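Local structure of uncharacterized protein (Deinococcus radiodurans, 3M33) at residues L126-L131 with V157-V162; S43-P48 with D135-Y140; E35-L40 with R210-A215; D39-R44 with A163-S168. The protein is of unknown function but has a methyltransferase-type fold and may therefore transfer methyl groups. All blocks are in the same frame, centred on the assembly; numbering follows the deposited sequence.

In the fold
From the N terminus, the chain first commits helix 36-45, and three contacts start from it. Contact 3 closes the longest loop, joining E35-L40 to strand 204-216; contact 4, from D39-R44 to strand 160-173, shares two residues with it and closes a shorter one; contact 2, from S43-P48 to strand 136-142, closes the shortest of the three and lies within the span of contact 3. Those strands are neighbours in one mixed sheet, so a single helix packs over three adjacent strands. Contact 1 closes the shortest loop of all, joining the region of helix 128-131 to the turn leading into strand 160-173. It lies within contacts 3 and 4 but crosses contact 2, touching it where W159 meets F138.

Contact 1: L126-L131 with V157-V162; sequences LRLPEL and VGWDIV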
# COMPACT_ATOMS: atom_id res chain seq x y z
N LEU A 126 -2.98 -11.99 9.64
CA LEU A 126 -3.07 -12.96 10.72
C LEU A 126 -4.07 -12.52 11.79
O LEU A 126 -4.47 -13.33 12.63
CB LEU A 126 -1.68 -13.22 11.30
CG LEU A 126 -0.73 -13.86 10.30
CD1 LEU A 126 0.70 -13.97 10.86
CD2 LEU A 126 -1.26 -15.23 9.88
N ARG A 127 -4.51 -11.27 11.75
CA ARG A 127 -5.55 -10.80 12.67
C ARG A 127 -6.96 -10.83 12.04
O ARG A 127 -7.94 -10.42 12.68
CB ARG A 127 -5.24 -9.39 13.19
CG ARG A 127 -3.80 -9.18 13.62
CD ARG A 127 -3.44 -10.14 14.76
NE ARG A 127 -4.22 -9.85 15.96
CZ ARG A 127 -3.88 -8.93 16.87
NH1 ARG A 127 -2.76 -8.24 16.71
NH2 ARG A 127 -4.65 -8.72 17.93
N LEU A 128 -7.06 -11.31 10.80
CA LEU A 128 -8.36 -11.32 10.11
C LEU A 128 -9.49 -12.02 10.89
O LEU A 128 -10.63 -11.55 10.91
CB LEU A 128 -8.24 -11.85 8.67
CG LEU A 128 -7.59 -10.88 7.68
CD1 LEU A 128 -7.35 -11.51 6.32
CD2 LEU A 128 -8.45 -9.64 7.56
N PRO A 129 -9.18 -13.16 11.54
CA PRO A 129 -10.21 -13.79 12.37
C PRO A 129 -10.77 -12.85 13.43
O PRO A 129 -11.94 -12.97 13.80
CB PRO A 129 -9.47 -14.96 13.03
CG PRO A 129 -8.36 -15.30 12.06
CD PRO A 129 -7.93 -13.94 11.51
N GLU A 130 -9.97 -11.91 13.93
CA GLU A 130 -10.48 -10.96 14.93
C GLU A 130 -11.12 -9.70 14.32
O GLU A 130 -11.86 -8.98 14.99
CB GLU A 130 -9.37 -10.53 15.89
CG GLU A 130 -8.57 -11.69 16.46
CD GLU A 130 -7.20 -11.26 16.95
OE1 GLU A 130 -6.19 -11.83 16.46
OE2 GLU A 130 -7.13 -10.36 17.82
N LEU A 131 -10.84 -9.45 13.04
CA LEU A 131 -11.20 -8.17 12.44
C LEU A 131 -12.36 -8.25 11.45
O LEU A 131 -13.10 -7.28 11.28
CB LEU A 131 -9.98 -7.56 11.73
CG LEU A 131 -8.82 -7.14 12.61
CD1 LEU A 131 -7.67 -6.70 11.75
CD2 LEU A 131 -9.25 -6.01 13.53
N VAL A 157 -4.74 -18.55 7.78
CA VAL A 157 -5.98 -18.25 8.49
C VAL A 157 -7.21 -18.80 7.77
O VAL A 157 -8.34 -18.44 8.10
CB VAL A 157 -6.17 -16.74 8.77
CG1 VAL A 157 -5.16 -16.24 9.80
CG2 VAL A 157 -6.09 -15.92 7.48
N GLY A 158 -6.99 -19.69 6.81
CA GLY A 158 -8.09 -20.32 6.09
C GLY A 158 -8.90 -19.40 5.19
O GLY A 158 -10.11 -19.58 5.04
N TRP A 159 -8.23 -18.42 4.59
CA TRP A 159 -8.89 -17.52 3.63
C TRP A 159 -8.59 -17.92 2.18
O TRP A 159 -7.53 -18.47 1.89
CB TRP A 159 -8.46 -16.07 3.89
CG TRP A 159 -9.25 -15.42 4.99
CD1 TRP A 159 -9.52 -15.96 6.22
CD2 TRP A 159 -9.89 -14.14 4.96
NE1 TRP A 159 -10.29 -15.09 6.95
CE2 TRP A 159 -10.53 -13.97 6.20
CE3 TRP A 159 -9.99 -13.12 4.00
CZ2 TRP A 159 -11.26 -12.82 6.51
CZ3 TRP A 159 -10.72 -11.99 4.30
CH2 TRP A 159 -11.34 -11.84 5.55
N ASP A 160 -9.53 -17.64 1.27
CA ASP A 160 -9.36 -17.98 -0.14
C ASP A 160 -9.01 -16.76 -0.97
O ASP A 160 -9.59 -15.69 -0.79
CB ASP A 160 -10.65 -18.57 -0.70
CG ASP A 160 -11.09 -19.80 0.04
OD1 ASP A 160 -10.37 -20.82 -0.02
OD2 ASP A 160 -12.17 -19.75 0.68
N ILE A 161 -8.10 -16.93 -1.92
CA ILE A 161 -7.84 -15.88 -2.89
C ILE A 161 -8.92 -15.94 -3.97
O ILE A 161 -9.17 -16.98 -4.55
CB ILE A 161 -6.44 -16.02 -3.50
CG1 ILE A 161 -5.38 -15.74 -2.43
CG2 ILE A 161 -6.26 -15.07 -4.67
CD1 ILE A 161 -3.97 -15.98 -2.90
N VAL A 162 -9.59 -14.82 -4.22
CA VAL A 162 -10.60 -14.81 -5.27
C VAL A 162 -10.10 -14.07 -6.53
O VAL A 162 -10.62 -14.28 -7.61
CB VAL A 162 -11.97 -14.27 -4.79
CG1 VAL A 162 -12.47 -15.09 -3.59
CG2 VAL A 162 -11.90 -12.83 -4.44
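L128 and W159 meet because both set CG anti to the carbonyl carbon (chi1 -74° and -82°), which sends the leucine branch across the indole at about a right angle. The setting is one end of the sheet of a Rossmann-like, class I methyltransferase-type fold: the short helix 128-131 packs where helix 149-156 ends and the chain enters strand 160-173. That ending is a Schellman motif, with G158 at positive phi in the C-prime position and W159 N turned back to L154 O; it delivers the indole to L128.

CD1 of L128 stands over one face of the ring in a CH-pi contact, 3.7 Å from the centroid of the six-membered ring of W159 and only 6° off its normal. The leucine also leans on the rim: L128 CB lies 3.8 Å from W159 CZ2, while L128 CD2 comes to 4.2 Å from W159 CH2. F138 of strand 136-142 and L154 of helix 149-156 touch both residues, so the pair is buried between helix and sheet. With an alanine here in place of the tryptophan, L128 CD1 would probably lose the surface it rests on, and a gap would open between L128, L154 and F138.

The second half of the contact is aliphatic and nearer solvent. V157, just past the helix, points a single methyl between two residues of the opposite segment. On one of them, L126, CD2 lies 4.0 Å from V157 CG1; on the other, P129, the ring carbons CG and CD are each 4.0 Å from that same methyl carbon.

Contact 2: S43-P48 with D135-Y140; sequences SRLLTP and DAHFLY
L45 comes from the last turn of helix 36-45 and H137 from the beginning of strand 136-142, and their CA atoms are the nearest across the two segments at 8.4 Å. That spacing leaves the meeting to side chains. Past L45 the chain leaves the helix, with a weak 3.3 Å bond from L46 N to S43 O. On the other segment the chain turns a corner at D135, where phi is positive, before it runs out as a strand. Regular alternation in that strand then points H137 and L139 toward the helix and F138 away from it. The helix packs on one face of a Rossmann-like, class I methyltransferase-type sheet, and L45 joins its end to this inner strand.

L45 works as a fork, each methyl taking one of those two partners. CD2 packs on the pi face of the H137 imidazole, 3.7 Å from the ring centroid and 16° off the normal, a CH-pi contact displaced toward the rim. The displacement brings L45 CD2 to 3.5 Å from H137 ND1. Two residues along the strand, L139 holds CG anti to the backbone N (chi1 174°); this carries its branched end to the helix, where L139 CD2 lies 4.0 Å from L45 CD1.

L214, on the adjoining strand 204-216, touches L45, H137 and L139 alike and completes the patch. On the other flank, strand 112-118 pairs through its backbone with H137 and L139, while further back in helix 36-45 the side chains of F38, W41 and L42 cover L139.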
# COMPACT_ATOMS: atom_id res chain seq x y z
N SER A 43 -12.65 0.41 -5.63
CA SER A 43 -13.86 1.17 -5.90
C SER A 43 -15.10 0.26 -6.01
O SER A 43 -16.15 0.59 -5.47
CB SER A 43 -13.68 2.01 -7.16
OG SER A 43 -14.89 2.66 -7.45
N ARG A 44 -14.96 -0.88 -6.69
CA ARG A 44 -16.09 -1.81 -6.85
C ARG A 44 -16.56 -2.37 -5.51
O ARG A 44 -17.72 -2.70 -5.35
CB ARG A 44 -15.73 -2.98 -7.79
CG ARG A 44 -15.49 -2.61 -9.25
CD ARG A 44 -15.11 -3.87 -10.05
NE ARG A 44 -16.27 -4.70 -10.38
CZ ARG A 44 -16.65 -5.79 -9.72
NH1 ARG A 44 -15.94 -6.24 -8.68
NH2 ARG A 44 -17.73 -6.45 -10.10
N LEU A 45 -15.63 -2.50 -4.56
CA LEU A 45 -15.95 -3.10 -3.26
C LEU A 45 -16.59 -2.15 -2.23
O LEU A 45 -17.01 -2.59 -1.16
CB LEU A 45 -14.68 -3.67 -2.64
CG LEU A 45 -14.14 -4.95 -3.32
CD1 LEU A 45 -12.64 -5.03 -3.11
CD2 LEU A 45 -14.85 -6.19 -2.77
N LEU A 46 -16.67 -0.86 -2.53
CA LEU A 46 -17.16 0.10 -1.53
C LEU A 46 -18.64 0.43 -1.73
O LEU A 46 -19.05 0.80 -2.82
CB LEU A 46 -16.33 1.40 -1.59
CG LEU A 46 -14.85 1.22 -1.23
CD1 LEU A 46 -14.06 2.48 -1.49
CD2 LEU A 46 -14.73 0.81 0.22
N THR A 47 -19.42 0.31 -0.67
CA THR A 47 -20.82 0.73 -0.70
C THR A 47 -21.10 1.56 0.55
O THR A 47 -20.31 1.51 1.50
CB THR A 47 -21.78 -0.47 -0.69
OG1 THR A 47 -21.88 -1.01 0.64
CG2 THR A 47 -21.29 -1.54 -1.66
N PRO A 48 -22.22 2.31 0.57
CA PRO A 48 -22.54 3.13 1.75
C PRO A 48 -22.84 2.28 2.99
O PRO A 48 -23.08 2.85 4.04
CB PRO A 48 -23.80 3.89 1.32
CG PRO A 48 -23.86 3.77 -0.16
CD PRO A 48 -23.22 2.46 -0.50
N ASP A 135 -18.00 -12.96 5.29
CA ASP A 135 -18.07 -12.46 3.92
C ASP A 135 -17.30 -11.16 3.69
O ASP A 135 -17.52 -10.48 2.70
CB ASP A 135 -19.52 -12.26 3.50
CG ASP A 135 -20.35 -13.51 3.71
OD1 ASP A 135 -19.76 -14.62 3.76
OD2 ASP A 135 -21.59 -13.39 3.83
N ALA A 136 -16.40 -10.82 4.61
CA ALA A 136 -15.50 -9.69 4.41
C ALA A 136 -14.50 -10.02 3.31
O ALA A 136 -14.25 -11.21 3.05
CB ALA A 136 -14.76 -9.37 5.70
N HIS A 137 -13.96 -8.99 2.66
CA HIS A 137 -12.84 -9.15 1.72
C HIS A 137 -11.56 -8.57 2.33
O HIS A 137 -11.60 -7.63 3.13
CB HIS A 137 -13.11 -8.39 0.42
CG HIS A 137 -14.10 -9.05 -0.49
ND1 HIS A 137 -15.45 -8.78 -0.44
CD2 HIS A 137 -13.94 -9.94 -1.50
CE1 HIS A 137 -16.08 -9.49 -1.36
NE2 HIS A 137 -15.18 -10.20 -2.02
N PHE A 138 -10.42 -9.10 1.91
CA PHE A 138 -9.14 -8.48 2.22
C PHE A 138 -8.54 -8.06 0.88
O PHE A 138 -8.45 -8.87 -0.03
CB PHE A 138 -8.20 -9.49 2.90
CG PHE A 138 -6.77 -9.03 2.98
CD1 PHE A 138 -6.38 -8.09 3.92
CD2 PHE A 138 -5.81 -9.55 2.13
CE1 PHE A 138 -5.05 -7.65 4.00
CE2 PHE A 138 -4.48 -9.12 2.20
CZ PHE A 138 -4.10 -8.16 3.14
N LEU A 139 -8.13 -6.80 0.76
CA LEU A 139 -7.61 -6.31 -0.50
C LEU A 139 -6.20 -5.73 -0.30
O LEU A 139 -5.99 -4.87 0.57
CB LEU A 139 -8.55 -5.25 -1.09
CG LEU A 139 -8.05 -4.53 -2.35
CD1 LEU A 139 -7.89 -5.53 -3.48
CD2 LEU A 139 -8.99 -3.41 -2.73
N TYR A 140 -5.25 -6.18 -1.11
CA TYR A 140 -3.84 -5.78 -0.96
C TYR A 140 -3.15 -5.55 -2.30
O TYR A 140 -3.42 -6.25 -3.28
CB TYR A 140 -3.09 -6.87 -0.18
CG TYR A 140 -1.57 -6.71 -0.13
CD1 TYR A 140 -0.97 -5.90 0.83
CD2 TYR A 140 -0.74 -7.39 -1.02
CE1 TYR A 140 0.41 -5.75 0.90
CE2 TYR A 140 0.65 -7.26 -0.95
CZ TYR A 140 1.21 -6.43 0.01
OH TYR A 140 2.58 -6.27 0.08

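Contact 3: E35-L40 with R210-A215; sequences ELTFDL and RHLVLA. With SO4 (sulfate ion), chain I.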
# COMPACT_ATOMS: atom_id res chain seq x y z
N GLU A 35 -0.90 0.34 -10.54
CA GLU A 35 -1.88 0.25 -9.46
C GLU A 35 -3.29 0.64 -9.89
O GLU A 35 -4.20 0.66 -9.07
CB GLU A 35 -1.43 1.05 -8.23
CG GLU A 35 -0.26 0.39 -7.50
CD GLU A 35 0.27 1.22 -6.33
OE1 GLU A 35 -0.53 1.96 -5.73
OE2 GLU A 35 1.48 1.11 -6.01
N LEU A 36 -3.50 0.93 -11.17
CA LEU A 36 -4.85 1.26 -11.65
C LEU A 36 -5.86 0.16 -11.33
O LEU A 36 -7.01 0.45 -10.98
CB LEU A 36 -4.88 1.54 -13.16
CG LEU A 36 -4.13 2.78 -13.63
CD1 LEU A 36 -4.13 2.85 -15.17
CD2 LEU A 36 -4.72 4.05 -13.01
N THR A 37 -5.45 -1.10 -11.45
CA THR A 37 -6.38 -2.21 -11.27
C THR A 37 -6.80 -2.29 -9.82
O THR A 37 -7.96 -2.55 -9.51
CB THR A 37 -5.78 -3.56 -11.74
OG1 THR A 37 -5.37 -3.43 -13.11
CG2 THR A 37 -6.83 -4.68 -11.66
N PHE A 38 -5.86 -2.00 -8.93
CA PHE A 38 -6.14 -1.98 -7.50
C PHE A 38 -7.19 -0.91 -7.19
O PHE A 38 -8.11 -1.15 -6.42
CB PHE A 38 -4.85 -1.72 -6.71
CG PHE A 38 -5.06 -1.50 -5.23
CD1 PHE A 38 -5.02 -2.56 -4.35
CD2 PHE A 38 -5.28 -0.23 -4.73
CE1 PHE A 38 -5.21 -2.36 -3.00
CE2 PHE A 38 -5.47 -0.01 -3.38
CZ PHE A 38 -5.43 -1.09 -2.51
N ASP A 39 -7.05 0.27 -7.78
CA ASP A 39 -8.04 1.33 -7.56
C ASP A 39 -9.41 0.90 -8.05
O ASP A 39 -10.40 1.13 -7.38
CB ASP A 39 -7.66 2.63 -8.30
CG ASP A 39 -6.45 3.31 -7.71
OD1 ASP A 39 -5.90 2.81 -6.71
OD2 ASP A 39 -6.03 4.34 -8.28
N LEU A 40 -9.46 0.30 -9.24
CA LEU A 40 -10.73 -0.20 -9.77
C LEU A 40 -11.36 -1.25 -8.85
O LEU A 40 -12.55 -1.21 -8.59
CB LEU A 40 -10.53 -0.85 -11.13
CG LEU A 40 -10.43 0.06 -12.35
CD1 LEU A 40 -10.94 -0.73 -13.55
CD2 LEU A 40 -11.25 1.34 -12.15
N ARG A 210 3.84 -4.99 -9.48
CA ARG A 210 2.91 -5.04 -8.36
C ARG A 210 2.24 -6.40 -8.26
O ARG A 210 2.06 -7.08 -9.26
CB ARG A 210 1.84 -3.95 -8.49
CG ARG A 210 2.38 -2.54 -8.64
CD ARG A 210 2.87 -1.93 -7.31
NE ARG A 210 3.20 -0.52 -7.50
CZ ARG A 210 4.37 -0.10 -7.99
NH1 ARG A 210 5.29 -1.00 -8.32
NH2 ARG A 210 4.60 1.20 -8.18
N HIS A 211 1.86 -6.78 -7.04
CA HIS A 211 1.16 -8.03 -6.80
C HIS A 211 -0.18 -7.70 -6.13
O HIS A 211 -0.20 -7.32 -4.97
CB HIS A 211 1.99 -8.90 -5.84
CG HIS A 211 1.41 -10.25 -5.56
ND1 HIS A 211 1.89 -11.06 -4.55
CD2 HIS A 211 0.42 -10.94 -6.17
CE1 HIS A 211 1.21 -12.20 -4.55
NE2 HIS A 211 0.31 -12.15 -5.51
N LEU A 212 -1.28 -7.86 -6.86
CA LEU A 212 -2.60 -7.56 -6.30
C LEU A 212 -3.27 -8.82 -5.81
O LEU A 212 -3.25 -9.84 -6.50
CB LEU A 212 -3.52 -6.93 -7.35
CG LEU A 212 -3.35 -5.49 -7.82
CD1 LEU A 212 -2.00 -5.28 -8.49
CD2 LEU A 212 -4.48 -5.15 -8.79
N VAL A 213 -3.89 -8.75 -4.63
CA VAL A 213 -4.55 -9.91 -4.05
C VAL A 213 -5.88 -9.48 -3.45
O VAL A 213 -5.94 -8.57 -2.63
CB VAL A 213 -3.67 -10.58 -2.95
CG1 VAL A 213 -4.42 -11.70 -2.25
CG2 VAL A 213 -2.38 -11.13 -3.54
N LEU A 214 -6.95 -10.14 -3.88
CA LEU A 214 -8.25 -9.99 -3.23
C LEU A 214 -8.59 -11.36 -2.66
O LEU A 214 -8.54 -12.36 -3.37
CB LEU A 214 -9.30 -9.56 -4.25
CG LEU A 214 -10.74 -9.40 -3.75
CD1 LEU A 214 -10.79 -8.29 -2.72
CD2 LEU A 214 -11.69 -9.09 -4.90
N ALA A 215 -8.92 -11.40 -1.38
CA ALA A 215 -9.19 -12.67 -0.71
C ALA A 215 -10.47 -12.57 0.12
O ALA A 215 -10.94 -11.47 0.44
CB ALA A 215 -8.02 -13.05 0.18
S SO4 I . 5.08 4.33 -9.89
O1 SO4 I . 3.81 4.81 -9.34
O2 SO4 I . 6.01 3.99 -8.82
O3 SO4 I . 4.83 3.16 -10.71
O4 SO4 I . 5.69 5.39 -10.69
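E35 and R210 cross obliquely, their carboxylate and guanidinium planes 63° apart. One N-H meets one oxygen in this salt bridge: R210 NE gives a hydrogen bond to E35 OE2 at 2.8 Å, with an N-H...O angle of 153°, and the oxygen accepts on its anti lone pair. The arginine bends at chi2 (-77°), which brings its CD against the glutamate chain: E35 CG lies 3.9 Å from R210 CD.

Within the first turn of helix 36-45 the character changes. L212, two residues on in strand 204-216, pushes one methyl against the helix backbone, where its CD2 is 3.4 Å from F38 N. The same methyl carbon is 3.6 Å from T37 CB, and the L212 and T37 side chains meet at about a right angle. F38 turns its ring aside to L139 and V141 of strand 136-142, joining the helix to the next strand of this class I methyltransferase-like sheet.

Neither charged group belongs to the other alone. E35 OE2 has its strongest partner in R119 and E35 OE1 pairs with R118, while R210 NH2 pairs with E208 and makes a weak 3.2 Å hydrogen bond to O2 of a sulfate that R27 also binds. So many cations would probably keep E35 ionised, and the sulfate, though likely from the crystallisation liquor, is consistent with a cluster of arginines, R27 and R210, that can hold an anion.

Contact 4: D39-R44 with A163-S168; sequences DLWLSR and AEDHVS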
# COMPACT_ATOMS: atom_id res chain seq x y z
N ASP A 39 -7.05 0.27 -7.78
CA ASP A 39 -8.04 1.33 -7.56
C ASP A 39 -9.41 0.90 -8.05
O ASP A 39 -10.40 1.13 -7.38
CB ASP A 39 -7.66 2.63 -8.30
CG ASP A 39 -6.45 3.31 -7.71
OD1 ASP A 39 -5.90 2.81 -6.71
OD2 ASP A 39 -6.03 4.34 -8.28
N LEU A 40 -9.46 0.30 -9.24
CA LEU A 40 -10.73 -0.20 -9.77
C LEU A 40 -11.36 -1.25 -8.85
O LEU A 40 -12.55 -1.21 -8.59
CB LEU A 40 -10.53 -0.85 -11.13
CG LEU A 40 -10.43 0.06 -12.35
CD1 LEU A 40 -10.94 -0.73 -13.55
CD2 LEU A 40 -11.25 1.34 -12.15
N TRP A 41 -10.56 -2.21 -8.39
CA TRP A 41 -11.09 -3.27 -7.53
C TRP A 41 -11.61 -2.67 -6.23
O TRP A 41 -12.68 -3.05 -5.73
CB TRP A 41 -10.01 -4.29 -7.21
CG TRP A 41 -9.66 -5.21 -8.35
CD1 TRP A 41 -10.10 -5.14 -9.63
CD2 TRP A 41 -8.79 -6.35 -8.28
NE1 TRP A 41 -9.56 -6.17 -10.37
CE2 TRP A 41 -8.75 -6.92 -9.56
CE3 TRP A 41 -8.03 -6.94 -7.26
CZ2 TRP A 41 -8.00 -8.06 -9.85
CZ3 TRP A 41 -7.28 -8.06 -7.54
CH2 TRP A 41 -7.27 -8.61 -8.83
N LEU A 42 -10.86 -1.73 -5.67
CA LEU A 42 -11.24 -1.13 -4.40
C LEU A 42 -12.57 -0.38 -4.57
O LEU A 42 -13.49 -0.53 -3.79
CB LEU A 42 -10.15 -0.18 -3.92
CG LEU A 42 -10.47 0.66 -2.68
CD1 LEU A 42 -11.02 -0.22 -1.55
CD2 LEU A 42 -9.23 1.45 -2.23
N SER A 43 -12.65 0.41 -5.63
CA SER A 43 -13.86 1.17 -5.90
C SER A 43 -15.10 0.26 -6.01
O SER A 43 -16.15 0.59 -5.47
CB SER A 43 -13.68 2.01 -7.16
OG SER A 43 -14.89 2.66 -7.45
N ARG A 44 -14.96 -0.88 -6.69
CA ARG A 44 -16.09 -1.81 -6.85
C ARG A 44 -16.56 -2.37 -5.51
O ARG A 44 -17.72 -2.70 -5.35
CB ARG A 44 -15.73 -2.98 -7.79
CG ARG A 44 -15.49 -2.61 -9.25
CD ARG A 44 -15.11 -3.87 -10.05
NE ARG A 44 -16.27 -4.70 -10.38
CZ ARG A 44 -16.65 -5.79 -9.72
NH1 ARG A 44 -15.94 -6.24 -8.68
NH2 ARG A 44 -17.73 -6.45 -10.10
N ALA A 163 -9.09 -13.23 -6.39
CA ALA A 163 -8.51 -12.57 -7.55
C ALA A 163 -7.05 -12.23 -7.28
O ALA A 163 -6.70 -11.81 -6.18
CB ALA A 163 -9.26 -11.30 -7.89
N GLU A 164 -6.22 -12.39 -8.30
CA GLU A 164 -4.81 -12.15 -8.14
C GLU A 164 -4.20 -11.68 -9.45
O GLU A 164 -4.45 -12.26 -10.49
CB GLU A 164 -4.15 -13.44 -7.64
CG GLU A 164 -2.67 -13.31 -7.38
CD GLU A 164 -2.11 -14.54 -6.65
OE1 GLU A 164 -2.68 -15.64 -6.78
OE2 GLU A 164 -1.09 -14.39 -5.95
N ASP A 165 -3.37 -10.64 -9.38
CA ASP A 165 -2.75 -10.04 -10.55
C ASP A 165 -1.26 -9.86 -10.31
O ASP A 165 -0.88 -9.32 -9.28
CB ASP A 165 -3.28 -8.62 -10.73
CG ASP A 165 -4.26 -8.50 -11.83
OD1 ASP A 165 -4.07 -7.59 -12.67
OD2 ASP A 165 -5.22 -9.31 -11.84
N HIS A 166 -0.44 -10.24 -11.29
CA HIS A 166 0.99 -9.97 -11.26
C HIS A 166 1.26 -9.01 -12.39
O HIS A 166 1.21 -9.39 -13.57
CB HIS A 166 1.81 -11.27 -11.41
CG HIS A 166 1.57 -12.26 -10.31
ND1 HIS A 166 2.05 -12.07 -9.03
CD2 HIS A 166 0.90 -13.44 -10.29
CE1 HIS A 166 1.69 -13.09 -8.27
NE2 HIS A 166 0.99 -13.93 -9.01
N VAL A 167 1.53 -7.76 -12.03
CA VAL A 167 1.59 -6.65 -12.97
C VAL A 167 3.01 -6.12 -13.11
O VAL A 167 3.74 -6.01 -12.11
CB VAL A 167 0.73 -5.45 -12.47
CG1 VAL A 167 0.55 -4.43 -13.58
CG2 VAL A 167 -0.61 -5.93 -11.97
N SER A 168 3.39 -5.75 -14.32
CA SER A 168 4.75 -5.28 -14.58
C SER A 168 4.71 -4.21 -15.67
O SER A 168 4.14 -4.43 -16.71
CB SER A 168 5.62 -6.46 -15.04
OG SER A 168 6.95 -6.06 -15.31
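W41 carries this contact almost by itself, driving the far end of its six-membered ring against A163. The tightest touch is W41 CH2 to A163 CB at 3.5 Å. Only a little further off, W41 CZ3 is 3.8 Å from A163 CB. The approach is oblique, so the alanine neither lies on the indole nor abuts it squarely. Backbone joins in at the same corner, where E164 N is 4.0 Å from W41 CH2. CG of the tryptophan is anti to the carbonyl carbon (chi1 -75°), and from there the long indole bridges what the main chains leave apart: the axes of helix 39-44 and strand 163-168 come no closer than 12.0 Å, running nearly antiparallel at 162°.

In a sheet with the strand order of class I methyltransferases, this helix lies over one face, and W41 spans three neighbouring strands of it, touching L139 on 136-142 and L212 on 204-216 before it arrives at A163 on 160-173. A serine in its place would probably strip the A163 methyl of its indole cover and open a gap beside L212.

Beside A163 the contact turns polar while staying close. D165 brings OD2 to 3.6 Å from W41 CZ2, with the carboxylate standing steeply, 79° between its plane and the indole. The loose side is the flank: E164 points the other way, its carboxylate taken by H211 NE2, and L40 and R44 of the helix are exposed. Further along, the strand leaves the helix, and V167 has its side chain on L212 and P34.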